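Local structure of lactate dehydrogenase, adjacent gene encodes predicted malate dehydrogenase (Cryptosporidium parvum, 2FN7) at residues V75-A80 and I118-P123. The protein probably catalyses the reversible, NAD-dependent interconversion of (S)-lactate and pyruvate. Sequence-based numbering, arbitrary orientation. Where two conformers were deposited one is given.
With NAD (nicotinamide-adenine-dinucleotide), chain C; LAC (lactic acid), chain D.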
loop_
_atom_site.group_PDB
_atom_site.type_symbol
_atom_site.label_atom_id
_atom_site.label_comp_id
_atom_site.label_asym_id
_atom_site.label_seq_id
_atom_site.Cartn_x
_atom_site.Cartn_y
_atom_site.Cartn_z
ATOM N N VAL A 75 -18.085 5.185 8.047
ATOM C CA VAL A 75 -17.668 5.904 6.845
ATOM C C VAL A 75 -17.774 4.949 5.673
ATOM O O VAL A 75 -17.416 3.801 5.820
ATOM C CB VAL A 75 -16.166 6.365 6.950
ATOM C CG1 VAL A 75 -15.697 6.948 5.632
ATOM C CG2 VAL A 75 -15.976 7.410 8.060
ATOM N N VAL A 76 -18.260 5.412 4.522
ATOM C CA VAL A 76 -18.298 4.569 3.356
ATOM C C VAL A 76 -17.470 5.294 2.294
ATOM O O VAL A 76 -17.729 6.494 2.026
ATOM C CB VAL A 76 -19.744 4.426 2.811
ATOM C CG1 VAL A 76 -19.717 3.664 1.498
ATOM C CG2 VAL A 76 -20.625 3.667 3.843
ATOM N N ILE A 77 -16.466 4.601 1.737
ATOM C CA ILE A 77 -15.628 5.173 0.678
ATOM C C ILE A 77 -16.008 4.402 -0.590
ATOM O O ILE A 77 -15.865 3.190 -0.652
ATOM C CB ILE A 77 -14.127 5.005 0.984
ATOM C CG1 ILE A 77 -13.830 5.616 2.348
ATOM C CG2 ILE A 77 -13.270 5.667 -0.046
ATOM C CD1 ILE A 77 -12.307 5.604 2.727
ATOM N N ILE A 78 -16.507 5.117 -1.588
ATOM C CA ILE A 78 -16.920 4.516 -2.841
ATOM C C ILE A 78 -15.902 4.618 -3.978
ATOM O O ILE A 78 -15.661 5.720 -4.501
ATOM C CB ILE A 78 -18.266 5.157 -3.334
ATOM C CG1 ILE A 78 -19.270 5.217 -2.185
ATOM C CG2 ILE A 78 -18.804 4.339 -4.490
ATOM C CD1 ILE A 78 -20.631 5.909 -2.562
ATOM N N THR A 79 -15.302 3.497 -4.349
ATOM C CA THR A 79 -14.342 3.483 -5.430
ATOM C C THR A 79 -14.829 2.684 -6.644
ATOM O O THR A 79 -14.141 2.639 -7.664
ATOM C CB THR A 79 -13.006 2.805 -5.012
ATOM O OG1 THR A 79 -13.175 1.397 -5.071
ATOM C CG2 THR A 79 -12.597 3.150 -3.542
ATOM N N ALA A 80 -15.987 2.041 -6.520
ATOM C CA ALA A 80 -16.578 1.163 -7.539
ATOM C C ALA A 80 -16.679 1.808 -8.848
ATOM O O ALA A 80 -17.230 2.843 -8.953
ATOM C CB ALA A 80 -17.963 0.738 -7.086
ATOM N N ILE A 118 -17.673 9.227 1.329
ATOM C CA ILE A 118 -16.654 9.908 0.550
ATOM C C ILE A 118 -16.597 9.213 -0.818
ATOM O O ILE A 118 -16.223 8.015 -0.887
ATOM C CB ILE A 118 -15.253 9.763 1.226
ATOM C CG1 ILE A 118 -15.221 10.354 2.652
ATOM C CG2 ILE A 118 -14.232 10.352 0.354
ATOM C CD1 ILE A 118 -13.843 10.006 3.423
ATOM N N CYS A 119 -16.951 9.931 -1.895
ATOM C CA CYS A 119 -16.897 9.352 -3.222
ATOM C C CYS A 119 -15.546 9.557 -3.836
ATOM O O CYS A 119 -14.916 10.582 -3.610
ATOM C CB CYS A 119 -17.890 9.998 -4.153
ATOM S SG CYS A 119 -19.569 9.932 -3.594
ATOM N N ILE A 120 -15.120 8.593 -4.645
ATOM C CA ILE A 120 -13.840 8.654 -5.364
ATOM C C ILE A 120 -14.045 8.380 -6.836
ATOM O O ILE A 120 -13.264 8.801 -7.717
ATOM C CB ILE A 120 -12.837 7.638 -4.819
ATOM C CG1 ILE A 120 -12.658 7.900 -3.293
ATOM C CG2 ILE A 120 -11.612 7.630 -5.656
ATOM C CD1 ILE A 120 -11.621 7.185 -2.704
ATOM N N THR A 121 -15.137 7.656 -7.105
ATOM C CA THR A 121 -15.536 7.259 -8.445
ATOM C C THR A 121 -15.606 8.501 -9.414
ATOM O O THR A 121 -16.270 9.513 -9.126
ATOM C CB THR A 121 -16.972 6.529 -8.335
ATOM O OG1 THR A 121 -16.873 5.320 -7.552
ATOM C CG2 THR A 121 -17.546 6.212 -9.736
ATOM N N ASN A 122 -14.895 8.416 -10.544
ATOM C CA ASN A 122 -14.919 9.466 -11.594
ATOM C C ASN A 122 -16.158 9.363 -12.491
ATOM O O ASN A 122 -16.761 8.276 -12.556
ATOM C CB ASN A 122 -13.676 9.334 -12.434
ATOM C CG ASN A 122 -12.579 10.198 -11.912
ATOM O OD1 ASN A 122 -11.385 9.890 -12.054
ATOM N ND2 ASN A 122 -12.974 11.302 -11.272
ATOM N N PRO A 123 -16.618 10.478 -13.117
ATOM C CA PRO A 123 -16.049 11.848 -13.028
ATOM C C PRO A 123 -16.577 12.381 -11.698
ATOM O O PRO A 123 -17.803 12.632 -11.476
ATOM C CB PRO A 123 -16.650 12.575 -14.266
ATOM C CG PRO A 123 -18.038 11.950 -14.462
ATOM C CD PRO A 123 -17.708 10.426 -14.133
HETATM P PA NAD C . -10.363 -0.568 -10.485
HETATM O O1A NAD C . -9.092 -1.042 -10.130
HETATM O O2A NAD C . -10.852 -0.895 -11.791
HETATM O O5B NAD C . -11.442 -0.874 -9.483
HETATM C C5B NAD C . -12.862 -0.610 -9.573
HETATM C C4B NAD C . -13.473 -1.805 -8.738
HETATM O O4B NAD C . -14.840 -1.598 -8.845
HETATM C C3B NAD C . -13.270 -3.289 -9.355
HETATM O O3B NAD C . -12.624 -4.164 -8.452
HETATM C C2B NAD C . -14.655 -3.700 -9.655
HETATM O O2B NAD C . -15.041 -5.064 -9.587
HETATM C C1B NAD C . -15.432 -2.927 -8.707
HETATM N N9A NAD C . -16.808 -2.789 -9.029
HETATM C C8A NAD C . -17.530 -2.692 -10.157
HETATM N N7A NAD C . -18.730 -2.577 -10.360
HETATM C C5A NAD C . -19.035 -2.579 -9.061
HETATM C C6A NAD C . -20.298 -2.475 -8.425
HETATM N N6A NAD C . -21.434 -2.370 -9.119
HETATM N N1A NAD C . -20.311 -2.482 -7.042
HETATM C C2A NAD C . -19.120 -2.616 -6.361
HETATM N N3A NAD C . -17.927 -2.739 -6.862
HETATM C C4A NAD C . -17.929 -2.702 -8.217
HETATM O O3 NAD C . -10.420 1.113 -10.370
HETATM P PN NAD C . -9.471 2.052 -9.467
HETATM O O1N NAD C . -8.192 2.179 -10.060
HETATM O O2N NAD C . -9.531 1.613 -8.049
HETATM O O5D NAD C . -10.342 3.432 -9.637
HETATM C C5D NAD C . -11.607 3.479 -9.049
HETATM C C4D NAD C . -12.348 4.739 -9.529
HETATM O O4D NAD C . -11.691 5.917 -8.914
HETATM C C3D NAD C . -12.321 5.038 -11.057
HETATM O O3D NAD C . -13.569 5.636 -11.341
HETATM C C2D NAD C . -11.155 6.049 -11.201
HETATM O O2D NAD C . -11.294 6.880 -12.402
HETATM C C1D NAD C . -11.317 6.846 -9.973
HETATM N N1N NAD C . -10.178 7.613 -9.527
HETATM C C2N NAD C . -10.636 8.809 -8.902
HETATM C C3N NAD C . -9.718 9.740 -8.424
HETATM C C7N NAD C . -10.091 11.069 -7.700
HETATM O O7N NAD C . -9.168 11.812 -7.370
HETATM N N7N NAD C . -11.387 11.203 -7.289
HETATM C C4N NAD C . -8.301 9.543 -8.536
HETATM C C5N NAD C . -7.885 8.260 -9.189
HETATM C C6N NAD C . -8.751 7.274 -9.701
HETATM C C LAC D . -6.621 11.438 -11.142
HETATM C CA LAC D . -7.674 10.506 -11.512
HETATM C CB LAC D . -7.698 9.910 -13.021
HETATM O O LAC D . -5.551 10.648 -11.253
HETATM O OHN LAC D . -8.900 11.216 -11.306
HETATM O OXT LAC D . -6.701 12.616 -11.004
#
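Ile118 N donates to Val76 O (2.8 Å), and Ile78 N donates back to Ile118 O (3.0 Å), pairing two neighbouring parallel strands. Where the strands end, Ile78 O receives two amides: Ile120 N at 2.9 Å, lying in the carbonyl plane, and Thr121 N at a longer 3.3 Å, tilted from it. One carbonyl thus receives two successive amides where 118-123 stops pairing as a regular strand. Thr121 suits the next place because its hydroxyl, set beside its own backbone N (chi1 -63°), donates from OG1 to Ala80 O over 2.9 Å, approaching from above the carbonyl plane and tying loop to loop.

Beta-branched Val75, Val76, Ile77 and Ile78 fill strand 75-78, a residue type well suited to extended chain. On one face Ile77 CG2 presses on Ile120 CD1 at 3.5 Å, a tight fit backed by Ile15 and Ile19 of helix 14-25; on the other, Ile78 lies by Cys119 and packs on Val104 of helix 94-111, the helix of this right-handed beta-alpha-beta crossover.

The strand ends of this Rossmann fold carry the dinucleotide. Ala80 CB, small enough to lie close to the adenine, is 3.5 Å from NAD N3A, and Ile120 CG2 lies against the nicotinamide end. Asn122 N donates to NAD O3D over 3.2 Å in a nearly straight bond, while Asn97 ND2 of helix 94-111 bonds Asn122 O. Thr79 OG1 bonds Gly11 O, linking the 75-80 loop to the glycine-rich turn. Backbone amides and two threonine hydroxyls together hold the loops from which apolar groups meet the cofactor's bases and the backbone N-H of Asn122 bonds the nicotinamide ribose, with Asn122 placed beside the lactate.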